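Local coordinates for protein probable zinc protease (Pseudomonas aeruginosa, PDB 4NNZ) that probably acts as a metallopeptidase of the M16 family, as one subunit of the heterodimeric zinc protease PA0371-PA0372, at residues Y35-S40 / S183-N188; M106-M111 / R209-I214; N261-N266 / L394-P399; Q341-A346 / D401-A406. All blocks are in the same frame, centred on the assembly; numbering follows the deposited sequence.

Contact 1 of 4, residues Y35-S40 / S183-N188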
# COMPACT_ATOMS: atom_id res chain seq x y z
N TYR A 35 -17.11 -12.91 -8.77
CA TYR A 35 -16.84 -11.60 -9.29
C TYR A 35 -15.38 -11.31 -9.10
O TYR A 35 -14.85 -11.61 -8.09
CB TYR A 35 -17.61 -10.56 -8.52
CG TYR A 35 -19.08 -10.49 -8.77
CD1 TYR A 35 -19.59 -9.81 -9.85
CD2 TYR A 35 -19.96 -11.05 -7.89
CE1 TYR A 35 -20.94 -9.73 -10.06
CE2 TYR A 35 -21.30 -10.97 -8.09
CZ TYR A 35 -21.78 -10.31 -9.17
OH TYR A 35 -23.12 -10.26 -9.33
N ARG A 36 -14.73 -10.74 -10.09
CA ARG A 36 -13.34 -10.43 -9.96
C ARG A 36 -13.09 -9.09 -9.31
O ARG A 36 -12.62 -8.17 -9.92
CB ARG A 36 -12.69 -10.49 -11.31
CG ARG A 36 -12.76 -11.83 -11.95
CD ARG A 36 -12.29 -11.74 -13.37
NE ARG A 36 -13.28 -12.24 -14.28
CZ ARG A 36 -13.75 -11.56 -15.30
NH1 ARG A 36 -13.33 -10.34 -15.55
NH2 ARG A 36 -14.65 -12.09 -16.07
N ILE A 37 -13.43 -8.98 -8.06
CA ILE A 37 -13.12 -7.81 -7.34
C ILE A 37 -12.68 -8.26 -5.97
O ILE A 37 -13.10 -9.28 -5.51
CB ILE A 37 -14.29 -6.82 -7.37
CG1 ILE A 37 -13.92 -5.54 -6.67
CG2 ILE A 37 -15.53 -7.45 -6.83
CD1 ILE A 37 -12.68 -4.90 -7.21
N GLY A 38 -11.79 -7.54 -5.35
CA GLY A 38 -11.15 -8.02 -4.17
C GLY A 38 -10.53 -6.87 -3.48
O GLY A 38 -10.60 -5.79 -3.98
N SER A 39 -9.90 -7.12 -2.36
CA SER A 39 -9.14 -6.13 -1.66
C SER A 39 -7.89 -5.64 -2.35
O SER A 39 -7.44 -4.59 -2.06
CB SER A 39 -8.87 -6.54 -0.23
OG SER A 39 -8.29 -7.79 -0.14
N SER A 40 -7.32 -6.41 -3.25
CA SER A 40 -6.15 -5.97 -3.97
C SER A 40 -6.46 -4.90 -5.00
O SER A 40 -5.60 -4.27 -5.50
CB SER A 40 -5.35 -7.13 -4.54
OG SER A 40 -6.09 -7.93 -5.40
N SER A 183 -19.03 -0.03 -10.39
CA SER A 183 -17.81 -0.26 -11.11
C SER A 183 -17.50 -1.68 -11.40
O SER A 183 -17.02 -1.99 -12.44
CB SER A 183 -16.67 0.40 -10.39
OG SER A 183 -17.10 1.59 -9.84
N TRP A 184 -17.70 -2.55 -10.43
CA TRP A 184 -17.13 -3.87 -10.49
C TRP A 184 -18.08 -5.03 -10.56
O TRP A 184 -17.70 -6.09 -10.98
CB TRP A 184 -16.23 -4.09 -9.31
CG TRP A 184 -15.10 -3.19 -9.23
CD1 TRP A 184 -14.93 -2.24 -8.33
CD2 TRP A 184 -13.95 -3.20 -10.04
NE1 TRP A 184 -13.75 -1.62 -8.53
CE2 TRP A 184 -13.13 -2.20 -9.59
CE3 TRP A 184 -13.53 -3.95 -11.12
CZ2 TRP A 184 -11.94 -1.93 -10.15
CZ3 TRP A 184 -12.36 -3.67 -11.68
CH2 TRP A 184 -11.57 -2.68 -11.21
N TYR A 185 -19.29 -4.85 -10.11
CA TYR A 185 -20.24 -5.93 -10.14
C TYR A 185 -20.92 -5.94 -11.46
O TYR A 185 -22.02 -5.48 -11.60
CB TYR A 185 -21.23 -5.78 -9.01
CG TYR A 185 -20.83 -6.47 -7.76
CD1 TYR A 185 -19.65 -6.15 -7.12
CD2 TYR A 185 -21.61 -7.43 -7.22
CE1 TYR A 185 -19.28 -6.80 -5.98
CE2 TYR A 185 -21.24 -8.06 -6.07
CZ TYR A 185 -20.07 -7.74 -5.47
OH TYR A 185 -19.73 -8.39 -4.34
N ALA A 186 -20.23 -6.42 -12.45
CA ALA A 186 -20.75 -6.38 -13.77
C ALA A 186 -20.56 -7.72 -14.43
O ALA A 186 -19.66 -8.45 -14.11
CB ALA A 186 -20.07 -5.31 -14.55
N PRO A 187 -21.38 -8.01 -15.43
CA PRO A 187 -21.42 -9.31 -16.08
C PRO A 187 -20.11 -9.66 -16.69
O PRO A 187 -19.73 -10.79 -16.68
CB PRO A 187 -22.46 -9.12 -17.15
CG PRO A 187 -23.24 -7.93 -16.73
CD PRO A 187 -22.69 -7.39 -15.48
N ASN A 188 -19.42 -8.67 -17.19
CA ASN A 188 -18.16 -8.91 -17.81
C ASN A 188 -17.05 -8.96 -16.79
O ASN A 188 -15.91 -9.13 -17.13
CB ASN A 188 -17.88 -7.89 -18.90
CG ASN A 188 -18.15 -6.48 -18.47
OD1 ASN A 188 -19.26 -6.12 -18.17
ND2 ASN A 188 -17.13 -5.67 -18.49

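Contact 2 of 4, residues M106-M111 / R209-I214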
# COMPACT_ATOMS: atom_id res chain seq x y z
N MET A 106 -32.12 -15.02 -8.53
CA MET A 106 -31.85 -14.13 -7.45
C MET A 106 -30.39 -13.77 -7.36
O MET A 106 -30.03 -12.87 -6.67
CB MET A 106 -32.40 -14.69 -6.16
CG MET A 106 -31.45 -15.55 -5.40
SD MET A 106 -32.26 -16.32 -3.99
CE MET A 106 -30.84 -16.39 -2.90
N GLU A 107 -29.56 -14.47 -8.10
CA GLU A 107 -28.17 -14.12 -8.22
C GLU A 107 -28.06 -13.03 -9.26
O GLU A 107 -27.25 -12.15 -9.17
CB GLU A 107 -27.37 -15.33 -8.66
CG GLU A 107 -26.13 -15.67 -7.85
CD GLU A 107 -25.97 -14.88 -6.57
OE1 GLU A 107 -25.56 -13.73 -6.65
OE2 GLU A 107 -26.25 -15.41 -5.50
N ALA A 108 -28.91 -13.14 -10.26
CA ALA A 108 -29.09 -12.16 -11.29
C ALA A 108 -29.62 -10.89 -10.72
O ALA A 108 -29.34 -9.85 -11.21
CB ALA A 108 -30.01 -12.68 -12.36
N ASP A 109 -30.47 -11.00 -9.73
CA ASP A 109 -31.02 -9.83 -9.11
C ASP A 109 -29.94 -9.01 -8.47
O ASP A 109 -29.93 -7.82 -8.53
CB ASP A 109 -31.99 -10.24 -8.04
CG ASP A 109 -33.03 -9.22 -7.79
OD1 ASP A 109 -33.68 -8.85 -8.76
OD2 ASP A 109 -33.19 -8.79 -6.65
N ARG A 110 -29.03 -9.71 -7.84
CA ARG A 110 -27.94 -9.09 -7.18
C ARG A 110 -27.13 -8.32 -8.19
O ARG A 110 -26.73 -7.23 -7.94
CB ARG A 110 -27.07 -10.21 -6.64
CG ARG A 110 -26.52 -9.98 -5.26
CD ARG A 110 -25.26 -10.79 -5.04
NE ARG A 110 -25.58 -12.18 -4.79
CZ ARG A 110 -26.38 -12.59 -3.83
NH1 ARG A 110 -26.92 -11.71 -3.03
NH2 ARG A 110 -26.63 -13.87 -3.68
N MET A 111 -26.84 -8.93 -9.31
CA MET A 111 -26.05 -8.30 -10.32
C MET A 111 -26.73 -7.11 -10.91
O MET A 111 -26.11 -6.13 -11.22
CB MET A 111 -25.74 -9.30 -11.40
CG MET A 111 -24.55 -8.96 -12.24
SD MET A 111 -24.12 -10.33 -13.24
CE MET A 111 -25.34 -10.18 -14.48
N ARG A 209 -31.96 -16.08 -19.81
CA ARG A 209 -33.21 -15.66 -19.31
C ARG A 209 -33.03 -14.69 -18.19
O ARG A 209 -33.69 -13.69 -18.12
CB ARG A 209 -33.96 -16.88 -18.81
CG ARG A 209 -35.29 -16.57 -18.17
CD ARG A 209 -36.05 -17.85 -17.88
NE ARG A 209 -37.48 -17.71 -18.07
CZ ARG A 209 -38.24 -16.94 -17.30
NH1 ARG A 209 -37.69 -16.27 -16.30
NH2 ARG A 209 -39.55 -16.86 -17.52
N TYR A 210 -32.15 -15.02 -17.26
CA TYR A 210 -32.01 -14.19 -16.09
C TYR A 210 -30.90 -13.16 -16.15
O TYR A 210 -31.04 -12.08 -15.62
CB TYR A 210 -31.85 -15.06 -14.85
CG TYR A 210 -33.07 -15.85 -14.51
CD1 TYR A 210 -34.09 -15.31 -13.79
CD2 TYR A 210 -33.19 -17.15 -14.92
CE1 TYR A 210 -35.20 -16.05 -13.48
CE2 TYR A 210 -34.30 -17.89 -14.63
CZ TYR A 210 -35.30 -17.32 -13.91
OH TYR A 210 -36.41 -18.05 -13.61
N PHE A 211 -29.80 -13.50 -16.77
CA PHE A 211 -28.67 -12.60 -16.84
C PHE A 211 -28.56 -11.83 -18.14
O PHE A 211 -27.92 -10.80 -18.20
CB PHE A 211 -27.38 -13.38 -16.62
CG PHE A 211 -27.23 -13.94 -15.25
CD1 PHE A 211 -26.96 -13.13 -14.20
CD2 PHE A 211 -27.35 -15.28 -15.03
CE1 PHE A 211 -26.82 -13.64 -12.94
CE2 PHE A 211 -27.21 -15.80 -13.77
CZ PHE A 211 -26.95 -14.98 -12.73
N GLY A 212 -29.19 -12.32 -19.19
CA GLY A 212 -28.94 -11.85 -20.53
C GLY A 212 -29.24 -10.40 -20.69
O GLY A 212 -28.63 -9.70 -21.46
N GLU A 213 -30.23 -9.99 -19.94
CA GLU A 213 -30.78 -8.66 -19.91
C GLU A 213 -29.79 -7.64 -19.44
O GLU A 213 -29.86 -6.50 -19.80
CB GLU A 213 -32.02 -8.63 -19.02
CG GLU A 213 -32.16 -9.78 -18.02
CD GLU A 213 -33.12 -10.84 -18.49
OE1 GLU A 213 -34.31 -10.52 -18.65
OE2 GLU A 213 -32.69 -11.99 -18.70
N ILE A 214 -28.94 -8.06 -18.53
CA ILE A 214 -28.03 -7.18 -17.86
C ILE A 214 -26.94 -6.75 -18.80
O ILE A 214 -26.30 -7.55 -19.44
CB ILE A 214 -27.42 -7.86 -16.64
CG1 ILE A 214 -28.50 -8.63 -15.90
CG2 ILE A 214 -26.72 -6.84 -15.78
CD1 ILE A 214 -28.32 -8.76 -14.41

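Contact 3 of 4, residues N261-N266 / L394-P399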
# COMPACT_ATOMS: atom_id res chain seq x y z
N ASN A 261 7.72 -19.06 -15.90
CA ASN A 261 7.99 -20.46 -15.72
C ASN A 261 7.11 -21.14 -14.69
O ASN A 261 7.39 -21.10 -13.53
CB ASN A 261 9.45 -20.67 -15.35
CG ASN A 261 9.93 -22.05 -15.69
OD1 ASN A 261 9.14 -22.92 -16.00
ND2 ASN A 261 11.22 -22.26 -15.65
N PRO A 262 6.10 -21.85 -15.13
CA PRO A 262 5.23 -22.59 -14.25
C PRO A 262 5.95 -23.67 -13.50
O PRO A 262 5.46 -24.07 -12.47
CB PRO A 262 4.25 -23.21 -15.20
CG PRO A 262 4.12 -22.20 -16.25
CD PRO A 262 5.37 -21.41 -16.31
N ARG A 263 7.07 -24.16 -14.01
CA ARG A 263 7.75 -25.24 -13.36
C ARG A 263 8.24 -24.84 -12.00
O ARG A 263 8.18 -25.61 -11.08
CB ARG A 263 8.90 -25.77 -14.20
CG ARG A 263 9.64 -26.93 -13.59
CD ARG A 263 9.02 -28.27 -13.95
NE ARG A 263 8.85 -28.46 -15.38
CZ ARG A 263 9.73 -29.07 -16.15
NH1 ARG A 263 10.83 -29.56 -15.64
NH2 ARG A 263 9.51 -29.20 -17.44
N GLU A 264 8.77 -23.65 -11.88
CA GLU A 264 9.29 -23.19 -10.62
C GLU A 264 8.20 -23.08 -9.57
O GLU A 264 8.43 -23.36 -8.42
CB GLU A 264 10.11 -21.92 -10.79
CG GLU A 264 9.33 -20.65 -10.59
CD GLU A 264 9.93 -19.47 -11.31
OE1 GLU A 264 11.16 -19.35 -11.33
OE2 GLU A 264 9.17 -18.67 -11.85
N VAL A 265 7.01 -22.66 -9.97
CA VAL A 265 5.91 -22.57 -9.05
C VAL A 265 5.57 -23.94 -8.54
O VAL A 265 5.36 -24.12 -7.38
CB VAL A 265 4.67 -22.00 -9.74
CG1 VAL A 265 3.48 -22.03 -8.82
CG2 VAL A 265 4.92 -20.58 -10.17
N ASN A 266 5.46 -24.89 -9.43
CA ASN A 266 5.08 -26.20 -9.04
C ASN A 266 6.13 -26.82 -8.16
O ASN A 266 5.83 -27.62 -7.32
CB ASN A 266 4.73 -27.03 -10.25
CG ASN A 266 3.46 -26.58 -10.89
OD1 ASN A 266 2.66 -25.93 -10.28
ND2 ASN A 266 3.28 -26.92 -12.12
N LEU A 394 2.46 -31.41 -11.85
CA LEU A 394 3.13 -31.75 -10.62
C LEU A 394 4.14 -32.83 -10.90
O LEU A 394 5.18 -32.90 -10.28
CB LEU A 394 2.13 -32.19 -9.57
CG LEU A 394 1.46 -31.07 -8.82
CD1 LEU A 394 0.71 -31.59 -7.64
CD2 LEU A 394 2.45 -30.03 -8.38
N LYS A 395 3.78 -33.68 -11.83
CA LYS A 395 4.60 -34.80 -12.23
C LYS A 395 5.89 -34.36 -12.84
O LYS A 395 6.89 -34.99 -12.66
CB LYS A 395 3.84 -35.63 -13.22
CG LYS A 395 3.85 -37.10 -12.91
CD LYS A 395 2.96 -37.86 -13.88
CE LYS A 395 3.75 -38.47 -15.02
NZ LYS A 395 3.75 -39.95 -14.99
N ALA A 396 5.86 -33.27 -13.58
CA ALA A 396 7.04 -32.76 -14.26
C ALA A 396 8.16 -32.29 -13.35
O ALA A 396 9.28 -32.23 -13.77
CB ALA A 396 6.67 -31.70 -15.27
N VAL A 397 7.85 -31.96 -12.12
CA VAL A 397 8.85 -31.44 -11.24
C VAL A 397 9.90 -32.48 -10.98
O VAL A 397 9.59 -33.60 -10.66
CB VAL A 397 8.22 -31.00 -9.93
CG1 VAL A 397 9.28 -30.48 -8.99
CG2 VAL A 397 7.20 -29.94 -10.20
N THR A 398 11.15 -32.09 -11.10
CA THR A 398 12.26 -32.99 -10.93
C THR A 398 13.11 -32.49 -9.81
O THR A 398 13.05 -31.34 -9.48
CB THR A 398 13.14 -33.09 -12.18
OG1 THR A 398 13.90 -31.90 -12.32
CG2 THR A 398 12.30 -33.23 -13.39
N PRO A 399 13.94 -33.33 -9.24
CA PRO A 399 14.65 -32.96 -8.04
C PRO A 399 15.48 -31.75 -8.29
O PRO A 399 15.77 -31.01 -7.38
CB PRO A 399 15.52 -34.16 -7.82
CG PRO A 399 14.65 -35.26 -8.19
CD PRO A 399 13.97 -34.78 -9.42

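Contact 4 of 4, residues Q341-A346 / D401-A406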
# COMPACT_ATOMS: atom_id res chain seq x y z
N GLN A 341 21.61 -27.07 -1.02
CA GLN A 341 22.75 -27.95 -1.13
C GLN A 341 22.48 -29.31 -1.70
O GLN A 341 23.26 -29.83 -2.46
CB GLN A 341 23.42 -28.13 0.21
CG GLN A 341 24.55 -27.18 0.51
CD GLN A 341 24.82 -27.07 1.99
OE1 GLN A 341 23.94 -27.26 2.79
NE2 GLN A 341 26.05 -26.78 2.35
N ASN A 342 21.41 -29.95 -1.26
CA ASN A 342 21.15 -31.31 -1.67
C ASN A 342 19.80 -31.54 -2.28
O ASN A 342 18.79 -31.53 -1.59
CB ASN A 342 21.28 -32.23 -0.48
CG ASN A 342 22.44 -31.87 0.37
OD1 ASN A 342 23.43 -31.40 -0.14
ND2 ASN A 342 22.33 -32.05 1.67
N PRO A 343 19.77 -31.84 -3.56
CA PRO A 343 18.51 -32.13 -4.20
C PRO A 343 17.90 -33.32 -3.52
O PRO A 343 18.61 -34.26 -3.24
CB PRO A 343 18.96 -32.53 -5.59
CG PRO A 343 20.11 -31.65 -5.84
CD PRO A 343 20.81 -31.51 -4.53
N PRO A 344 16.62 -33.27 -3.21
CA PRO A 344 15.93 -34.38 -2.58
C PRO A 344 15.74 -35.55 -3.52
O PRO A 344 15.59 -35.35 -4.70
CB PRO A 344 14.58 -33.78 -2.26
CG PRO A 344 14.37 -32.80 -3.33
CD PRO A 344 15.70 -32.22 -3.63
N SER A 345 15.73 -36.76 -2.98
CA SER A 345 15.53 -37.94 -3.81
C SER A 345 14.12 -38.11 -4.28
O SER A 345 13.17 -37.77 -3.60
CB SER A 345 15.94 -39.18 -3.07
OG SER A 345 14.95 -39.57 -2.17
N ALA A 346 14.01 -38.69 -5.46
CA ALA A 346 12.74 -38.94 -6.06
C ALA A 346 11.99 -39.88 -5.17
O ALA A 346 10.78 -39.92 -5.22
CB ALA A 346 12.90 -39.51 -7.43
N ASP A 401 14.60 -29.23 -10.30
CA ASP A 401 13.73 -28.08 -10.29
C ASP A 401 13.59 -27.58 -8.89
O ASP A 401 13.54 -26.39 -8.64
CB ASP A 401 12.36 -28.49 -10.75
CG ASP A 401 12.26 -28.59 -12.21
OD1 ASP A 401 13.01 -27.91 -12.89
OD2 ASP A 401 11.44 -29.36 -12.69
N ILE A 402 13.45 -28.51 -7.98
CA ILE A 402 13.26 -28.18 -6.61
C ILE A 402 14.47 -27.47 -6.09
O ILE A 402 14.35 -26.45 -5.46
CB ILE A 402 12.98 -29.45 -5.80
CG1 ILE A 402 11.57 -29.90 -6.08
CG2 ILE A 402 13.14 -29.26 -4.31
CD1 ILE A 402 11.18 -31.10 -5.28
N GLN A 403 15.64 -28.02 -6.33
CA GLN A 403 16.84 -27.41 -5.80
C GLN A 403 16.99 -26.04 -6.39
O GLN A 403 17.33 -25.12 -5.72
CB GLN A 403 18.07 -28.30 -6.04
CG GLN A 403 19.38 -27.59 -6.35
CD GLN A 403 20.56 -28.50 -6.47
OE1 GLN A 403 20.83 -29.04 -7.52
NE2 GLN A 403 21.27 -28.64 -5.39
N LYS A 404 16.73 -25.91 -7.66
CA LYS A 404 16.83 -24.63 -8.31
C LYS A 404 15.90 -23.59 -7.76
O LYS A 404 16.29 -22.49 -7.58
CB LYS A 404 16.57 -24.81 -9.78
CG LYS A 404 17.10 -23.72 -10.67
CD LYS A 404 16.43 -23.77 -12.02
CE LYS A 404 15.44 -22.64 -12.18
NZ LYS A 404 14.29 -22.76 -11.24
N ALA A 405 14.66 -23.94 -7.50
CA ALA A 405 13.73 -22.99 -6.93
C ALA A 405 14.15 -22.54 -5.56
O ALA A 405 14.02 -21.39 -5.23
CB ALA A 405 12.33 -23.55 -6.90
N ALA A 406 14.66 -23.46 -4.75
CA ALA A 406 15.11 -23.14 -3.41
C ALA A 406 16.27 -22.20 -3.39
O ALA A 406 16.37 -21.38 -2.54
CB ALA A 406 15.47 -24.40 -2.67

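Contact 1 of 4, residues Y35-S40 / S183-N188
Tyr35 and Tyr185 lay their rings face to face, with centroids 4.0 Å apart and planes 28° off parallel. The tilt brings one rim of the Tyr185 ring down onto Tyr35, where Tyr185 CD2 comes within 3.5 Å of Tyr35 CZ. The two side chains run roughly perpendicular, so the rings overlap while their hydroxyls head in different directions; Tyr185 OH is hydrogen-bonded to the hydroxyl of Tyr91 on strand 89-96. Two residues on, Ile37 meets Trp184 in another way, as a methyl over a flat face. Its CG1 stands trans to the backbone N (chi1 -177°), which sends CD1 over the indole, 3.4 Å from the centroid of the five-membered ring of Trp184 and only 4° from the ring normal, a CH-pi contact. The other branch, CG2, turns to Tyr185, 3.9 Å from its CE1, so one isoleucine serves both aromatics. This is where strand 28-35 leaves the six-stranded mixed sheet and runs past the C-terminal end of helix 174-184, in the alpha/beta fold of an M16 peptidase. Each segment turns here through an inverse gamma turn, one centred on Arg36 and one on Tyr185. Trp184 also takes edge-to-face partners in Trp180 and Tyr41. At the far end, Arg36 reaches out along a bent chain and NH1 donates to Asn188 O at 3.3 Å; the bond is far from straight and the oxygen lies out of the guanidinium plane. Arg36 NH2 makes a weak second bond to Asn188 O, 3.4 Å long.

Contact 2 of 4, residues M106-M111 / R209-I214
Met111 reaches from helix 100-112 into the angle between Phe211 and Ile214. Its CB starts beside the isoleucine, 4.0 Å from Ile214 CD1. The chain then runs extended through CG, and SD comes alongside the Phe211 ring, 5.1 Å from its centroid in an oblique Met-aromatic contact. A turn at the last torsion (chi3 78°) swings CE to the rim of the ring, near the ring plane, 3.4 Å from Phe211 CD1. The same methyl presses on Ile214 CD1 at 3.3 Å, tight for two carbons, and is wedged between the two side chains.

The contact joins helix 100-112 to helix 200-211 and the type I beta turn that runs from Phe211 to Ile214, all in the N-terminal alpha/beta half. The turn, closed by Ile214 N to Phe211 O, brings both apolar side chains round to the same methionine. Asn14 ND2 binds Ile214 O and, weakly, Phe211 O.

One helical turn before Met111, Ala108 supplies the close approach of the helices. Its CB lies over a face of the Phe211 ring, 3.8 Å from the centroid and 29° off the normal, a CH-pi contact. The same CB also touches the base of Tyr210, with the two CB atoms 3.9 Å apart, and Ile214 CD1 sits 3.5 Å from Ala108 O.

Contact 3 of 4, residues N261-N266 / L394-P399
This is a contact between two helix ends, without a hydrogen bond across it: the first turn of helix 262-276 packs against the end of helix 386-396 and the short link into helix 399-409, in the C-terminal alpha/beta half of this M16 protein. Arg263 and Asn266, one turn apart, face Leu394, Ala396 and Val397. The arginine leaves its helix with CG trans to the backbone N and then folds at chi2 (88°) and chi3 (53°), which turns a face of the guanidinium to Ala396. Ala396 CB lies over the rim of that plane, 3.9 Å from Arg263 NE, and the backbone oxygen of Ala396 is 3.6 Å from Arg263 NH1. The charge itself is met by Asp401, whose OD2 forms a salt bridge with NH1 and also accepts from Thr398 N. Deeper in, Asn266 uses its aliphatic root: CB meets Val397 CG2 at 3.8 Å and Leu394 CD2 at 4.2 Å, while Asn266 OD1 is bonded to Arg269. Thr398 and Asn261 are both N-cap residues, of helices 399-409 and 262-276; in the latter, OD1 accepts from Arg263 N at 3.1 Å, the donor rising 51° out of the amide's carbonyl plane.

Contact 4 of 4, residues Q341-A346 / D401-A406
The amide of Gln403 packs on the ring of Pro343. Gln403 NE2 is modelled 3.0 Å from Pro343 CD and Gln403 OE1 3.2 Å from Pro343 CG, closer than such atoms normally pack, so the exact spacing is doubtful at this resolution. The chain gets there from an unusual first torsion (chi1 144°, away from a staggered position), then runs straight beyond CG. The polar part is the hydrogen bond that satisfies NE2, made to Lys340 O at the end of helix 325-341; the Gln341 carbonyl oxygen is farther, 3.7 Å from NE2. Gln403 thus ties helix 399-409 to the place where the neighbouring helix gives way to the loop. That loop links helices 325-341 and 346-364 in the C-terminal alpha/beta half of the M16 fold, and Ser345 caps the second helix, OG taking Glu348 N. The second apolar pair lies one residue on in the loop and one residue back in the helix. Pro344 CG meets Ile402 CG2 at 3.9 Å and Ile402 CD1 at 4.1 Å, so one ring carbon touches both methyls of the isoleucine. Ile349 of helix 346-364 touches both residues, and Ile271 and Leu274 of helix 262-276 also pack on Ile402.

In the fold
The four contacts form two pairs, one in each half of the chain. Contacts 1 and 2 interleave along the sequence, have centres 15 Å apart and touch: Pro187 packs on Ile214 and Met111, and Tyr35 OH lies 3.5 Å from Met111 CB. Contacts 3 and 4 likewise cross, with centres 11 Å apart; they share the Arg263 NH1 to Asp401 OD2 salt bridge (3.0 Å), and Pro399 CB lies 3.3 Å from Pro344 O, with Val397 against Ile402. The pairs are well separated: contacts 2 and 4 lie on opposite sides of the chain's centre, centres about 50 Å apart. A bound diethylene glycol (PEG) molecule lies about 4 Å from the Arg36 side chain in contact 1.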